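Local atomic coordinates of lectin 2 (Agrocybe aegerita, PDB entry 4TQK), a protein that binds N-acetylglucosamine in pockets spaced around a beta-propeller, consistent with a fungal lectin that recognises sugars ending in this residue. Residues V306-N311 / K321-D326. The protein carries 1 engineered substitution. Residues are numbered along the deposited sequence; the frame is centred on the assembly and turned at random.
Sequences VYVALN and KLVLKD. With NAG (2-acetamido-2-deoxy-beta-D-glucopyranose), chain G; NAG (2-acetamido-2-deoxy-beta-D-glucopyranose), chain H.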
ATOM      1  N   VAL A 306       1.336  24.783 -17.267  1.00  7.20           N
ATOM      2  CA  VAL A 306       0.143  24.248 -16.624  1.00  7.18           C
ATOM      3  C   VAL A 306      -0.867  25.326 -16.198  1.00  6.17           C
ATOM      4  O   VAL A 306      -0.552  26.165 -15.378  1.00  7.31           O
ATOM      5  CB  VAL A 306       0.534  23.414 -15.395  1.00  7.20           C
ATOM      6  CG1 VAL A 306      -0.700  22.823 -14.743  1.00  4.58           C
ATOM      7  CG2 VAL A 306       1.513  22.312 -15.796  1.00  7.75           C
ATOM      8  N   TYR A 307      -2.067  25.299 -16.778  1.00  5.76           N
ATOM      9  CA  TYR A 307      -3.156  26.187 -16.370  1.00  7.18           C
ATOM     10  C   TYR A 307      -4.147  25.404 -15.526  1.00  7.80           C
ATOM     11  O   TYR A 307      -4.329  24.193 -15.702  1.00  5.91           O
ATOM     12  CB  TYR A 307      -3.905  26.784 -17.565  1.00  5.91           C
ATOM     13  CG  TYR A 307      -3.236  27.971 -18.222  1.00  7.22           C
ATOM     14  CD1 TYR A 307      -3.565  29.266 -17.856  1.00  7.57           C
ATOM     15  CD2 TYR A 307      -2.287  27.792 -19.222  1.00  6.56           C
ATOM     16  CE1 TYR A 307      -2.952  30.351 -18.453  1.00 10.28           C
ATOM     17  CE2 TYR A 307      -1.666  28.874 -19.823  1.00  9.26           C
ATOM     18  CZ  TYR A 307      -2.013  30.149 -19.439  1.00  8.08           C
ATOM     19  OH  TYR A 307      -1.414  31.223 -20.030  1.00 12.67           O
ATOM     20  N   VAL A 308      -4.811  26.115 -14.632  1.00  6.85           N
ATOM     21  CA  VAL A 308      -5.679  25.495 -13.652  1.00  8.08           C
ATOM     22  C   VAL A 308      -6.841  26.435 -13.393  1.00  9.99           C
ATOM     23  O   VAL A 308      -6.689  27.651 -13.515  1.00 11.95           O
ATOM     24  CB  VAL A 308      -4.892  25.275 -12.346  1.00 11.04           C
ATOM     25  CG1 VAL A 308      -5.778  25.448 -11.132  1.00 15.27           C
ATOM     26  CG2 VAL A 308      -4.173  23.919 -12.364  1.00  5.78           C
ATOM     27  N   ALA A 309      -8.004  25.876 -13.068  1.00  5.01           N
ATOM     28  CA  ALA A 309      -9.112  26.664 -12.556  1.00  4.63           C
ATOM     29  C   ALA A 309      -9.740  25.924 -11.387  1.00  6.71           C
ATOM     30  O   ALA A 309     -10.135  24.757 -11.517  1.00  2.95           O
ATOM     31  CB  ALA A 309     -10.148  26.946 -13.648  1.00  3.09           C
ATOM     32  N   LEU A 310      -9.836  26.612 -10.247  1.00  7.47           N
ATOM     33  CA  LEU A 310     -10.253  25.982  -9.000  1.00  7.17           C
ATOM     34  C   LEU A 310     -11.761  26.020  -8.715  1.00  6.76           C
ATOM     35  O   LEU A 310     -12.415  27.050  -8.826  1.00  7.21           O
ATOM     36  CB  LEU A 310      -9.470  26.564  -7.828  1.00  6.41           C
ATOM     37  CG  LEU A 310      -7.948  26.412  -7.843  1.00  4.04           C
ATOM     38  CD1 LEU A 310      -7.374  26.997  -6.567  1.00  4.99           C
ATOM     39  CD2 LEU A 310      -7.547  24.951  -7.990  1.00  6.45           C
ATOM     40  N   ASN A 311     -12.281  24.868  -8.323  1.00  3.11           N
ATOM     41  CA  ASN A 311     -13.692  24.665  -8.010  1.00  7.70           C
ATOM     42  C   ASN A 311     -13.992  25.274  -6.637  1.00  6.03           C
ATOM     43  O   ASN A 311     -13.233  25.077  -5.689  1.00  7.30           O
ATOM     44  CB  ASN A 311     -13.982  23.149  -8.020  1.00  2.61           C
ATOM     45  CG  ASN A 311     -15.468  22.820  -8.046  1.00  5.68           C
ATOM     46  OD1 ASN A 311     -16.272  23.430  -7.342  1.00  4.69           O
ATOM     47  ND2 ASN A 311     -15.836  21.846  -8.860  1.00  5.41           N
ATOM     48  N   LYS A 321      -5.702  30.374 -14.397  1.00  4.47           N
ATOM     49  CA  LYS A 321      -4.407  31.035 -14.280  1.00  5.17           C
ATOM     50  C   LYS A 321      -3.330  29.995 -14.544  1.00  5.95           C
ATOM     51  O   LYS A 321      -3.585  28.795 -14.413  1.00  5.22           O
ATOM     52  CB  LYS A 321      -4.226  31.585 -12.862  1.00  6.38           C
ATOM     53  CG  LYS A 321      -4.050  30.475 -11.841  1.00  6.41           C
ATOM     54  CD  LYS A 321      -4.193  30.949 -10.405  1.00  8.93           C
ATOM     55  CE  LYS A 321      -4.446  29.753  -9.495  1.00  7.62           C
ATOM     56  NZ  LYS A 321      -4.842  30.156  -8.123  1.00 11.94           N
ATOM     57  N   LEU A 322      -2.129  30.449 -14.890  1.00  5.83           N
ATOM     58  CA  LEU A 322      -0.986  29.560 -15.080  1.00  3.70           C
ATOM     59  C   LEU A 322      -0.251  29.315 -13.757  1.00  7.14           C
ATOM     60  O   LEU A 322       0.163  30.273 -13.100  1.00  5.13           O
ATOM     61  CB  LEU A 322      -0.019  30.171 -16.092  1.00  4.42           C
ATOM     62  CG  LEU A 322       1.219  29.342 -16.460  1.00  6.96           C
ATOM     63  CD1 LEU A 322       1.741  29.749 -17.813  1.00  4.25           C
ATOM     64  CD2 LEU A 322       2.315  29.435 -15.402  1.00  6.67           C
ATOM     65  N   VAL A 323      -0.063  28.047 -13.378  1.00  6.06           N
ATOM     66  CA  VAL A 323       0.578  27.727 -12.094  1.00  2.41           C
ATOM     67  C   VAL A 323       1.994  27.133 -12.187  1.00  4.31           C
ATOM     68  O   VAL A 323       2.688  26.985 -11.168  1.00  2.54           O
ATOM     69  CB  VAL A 323      -0.264  26.756 -11.237  1.00 14.51           C
ATOM     70  CG1 VAL A 323      -1.722  27.157 -11.247  1.00 10.59           C
ATOM     71  CG2 VAL A 323      -0.082  25.313 -11.732  1.00 11.37           C
ATOM     72  N   LEU A 324       2.427  26.786 -13.388  1.00  8.04           N
ATOM     73  CA  LEU A 324       3.740  26.178 -13.531  1.00 10.44           C
ATOM     74  C   LEU A 324       4.266  26.247 -14.970  1.00 13.91           C
ATOM     75  O   LEU A 324       3.615  25.798 -15.921  1.00 13.71           O
ATOM     76  CB  LEU A 324       3.721  24.741 -12.991  1.00  8.07           C
ATOM     77  CG  LEU A 324       5.002  23.916 -13.121  1.00  8.68           C
ATOM     78  CD1 LEU A 324       6.122  24.444 -12.222  1.00  4.83           C
ATOM     79  CD2 LEU A 324       4.698  22.477 -12.795  1.00  5.89           C
ATOM     80  N   LYS A 325       5.452  26.828 -15.111  1.00 17.85           N
ATOM     81  CA  LYS A 325       6.095  26.989 -16.406  1.00 17.84           C
ATOM     82  C   LYS A 325       6.847  25.740 -16.826  1.00 18.43           C
ATOM     83  O   LYS A 325       8.069  25.764 -16.946  1.00 21.34           O
ATOM     84  CB  LYS A 325       7.062  28.171 -16.362  1.00 17.78           C
ATOM     85  CG  LYS A 325       6.367  29.508 -16.450  1.00 18.57           C
ATOM     86  CD  LYS A 325       5.547  29.552 -17.729  1.00 24.66           C
ATOM     87  CE  LYS A 325       6.408  29.277 -18.972  1.00 16.81           C
ATOM     88  NZ  LYS A 325       6.892  30.533 -19.594  1.00 14.86           N
ATOM     89  N   ASP A 326       6.120  24.650 -17.034  1.00 13.30           N
ATOM     90  CA  ASP A 326       6.725  23.406 -17.504  1.00 12.78           C
ATOM     91  C   ASP A 326       5.608  22.466 -17.928  1.00 11.63           C
ATOM     92  O   ASP A 326       4.432  22.785 -17.776  1.00 11.63           O
ATOM     93  CB  ASP A 326       7.580  22.753 -16.403  1.00 12.83           C
ATOM     94  CG  ASP A 326       8.752  21.944 -16.965  1.00 17.99           C
ATOM     95  OD1 ASP A 326       8.681  21.533 -18.139  1.00 14.71           O
ATOM     96  OD2 ASP A 326       9.753  21.725 -16.235  1.00 10.60           O
TER
HETATM   97  C1  NAG G 505      -3.375  31.081 -24.157  1.00 10.99           C
HETATM   98  C2  NAG G 505      -3.781  29.829 -23.396  1.00 10.11           C
HETATM   99  C3  NAG G 505      -5.089  30.223 -22.734  1.00  9.02           C
HETATM  100  C4  NAG G 505      -4.833  31.413 -21.814  1.00  8.33           C
HETATM  101  C5  NAG G 505      -4.125  32.552 -22.549  1.00 10.20           C
HETATM  102  C6  NAG G 505      -3.744  33.701 -21.621  1.00 10.57           C
HETATM  103  C7  NAG G 505      -3.053  27.658 -24.346  1.00 10.24           C
HETATM  104  C8  NAG G 505      -3.436  26.519 -25.248  1.00  9.72           C
HETATM  105  N2  NAG G 505      -3.921  28.676 -24.273  1.00 13.98           N
HETATM  106  O1  NAG G 505      -2.344  30.808 -25.064  1.00 25.94           O
HETATM  107  O3  NAG G 505      -5.652  29.149 -22.020  1.00 10.43           O
HETATM  108  O4  NAG G 505      -6.061  31.875 -21.336  1.00  9.31           O
HETATM  109  O5  NAG G 505      -2.983  32.051 -23.210  1.00  9.36           O
HETATM  110  O6  NAG G 505      -2.865  33.249 -20.614  1.00 16.00           O
HETATM  111  O7  NAG G 505      -1.990  27.603 -23.727  1.00  8.88           O
HETATM  112  C1  NAG H 506      13.313  19.027 -20.730  1.00 19.85           C
HETATM  113  C2  NAG H 506      11.935  18.654 -20.226  1.00 15.38           C
HETATM  114  C3  NAG H 506      11.427  19.870 -19.458  1.00 19.90           C
HETATM  115  C4  NAG H 506      12.389  20.142 -18.303  1.00 18.04           C
HETATM  116  C5  NAG H 506      13.842  20.208 -18.763  1.00 22.45           C
HETATM  117  C6  NAG H 506      14.779  20.229 -17.553  1.00 19.74           C
HETATM  118  C7  NAG H 506      10.755  17.011 -21.640  1.00 16.12           C
HETATM  119  C8  NAG H 506       9.915  16.847 -22.875  1.00 12.60           C
HETATM  120  N2  NAG H 506      11.057  18.270 -21.318  1.00 15.16           N
HETATM  121  O1  NAG H 506      13.760  18.045 -21.637  1.00 43.32           O
HETATM  122  O3  NAG H 506      10.109  19.668 -18.989  1.00 16.12           O
HETATM  123  O4  NAG H 506      12.098  21.370 -17.685  1.00 19.37           O
HETATM  124  O5  NAG H 506      14.173  19.121 -19.607  1.00 20.67           O
HETATM  125  O6  NAG H 506      14.701  19.003 -16.861  1.00 22.30           O
HETATM  126  O7  NAG H 506      11.118  16.018 -21.000  1.00 13.88           O
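Val306 to Val308 pair antiparallel with Lys321 to Leu324, and four backbone hydrogen bonds join them. Val308 and Lys321 bond each other in both directions. Val323 N reaches Val306 O at 2.8 Å. Val306 N gives its hydrogen to Leu324 O, also at 2.8 Å. Val323 and Leu324 thus both face Val306, and with Val323 psi at -10° this fits a classic beta bulge. The strand directions are 126° apart, well short of strictly antiparallel.

Tyr307 and Leu322 share one face of the sheet. Leu322 CB sits over the Tyr307 ring as a CH-pi contact, 3.9 Å from the centroid and shifted toward the rim. The CG of Tyr307 is anti to its own carbonyl carbon (chi1 -80°), and the phenol lies across the neighbouring strand. Tyr307 OH then meets O6 of the chain G sugar at 2.6 Å in a hydrogen bond. Asp271, Trp278, Lys276 and Asn303 also bond that sugar.

Val323 packs its methyls on two valines of the other strand. Val323 CG1 touches Val308 CB at 3.8 Å, and Val323 CG2 meets Val306 CG1 at 4.0 Å. Val306 and Val308 also rest on Val299 of the adjoining strand 297-301. Past the strand, Lys325 centres an inverse gamma turn. Asp326 follows, and Asp326 OD2 accepts from O4 of the chain H sugar at 2.8 Å. The contact of Asp326 OD1 with O3 is very short, so its exact length is doubtful.

These strands form the outer hairpin of a four-stranded antiparallel propeller blade in an FG-GAP-like repeat. The hairpin serves two N-acetylglucosamine sites: Tyr307 contributes to one and Asp326 to the next.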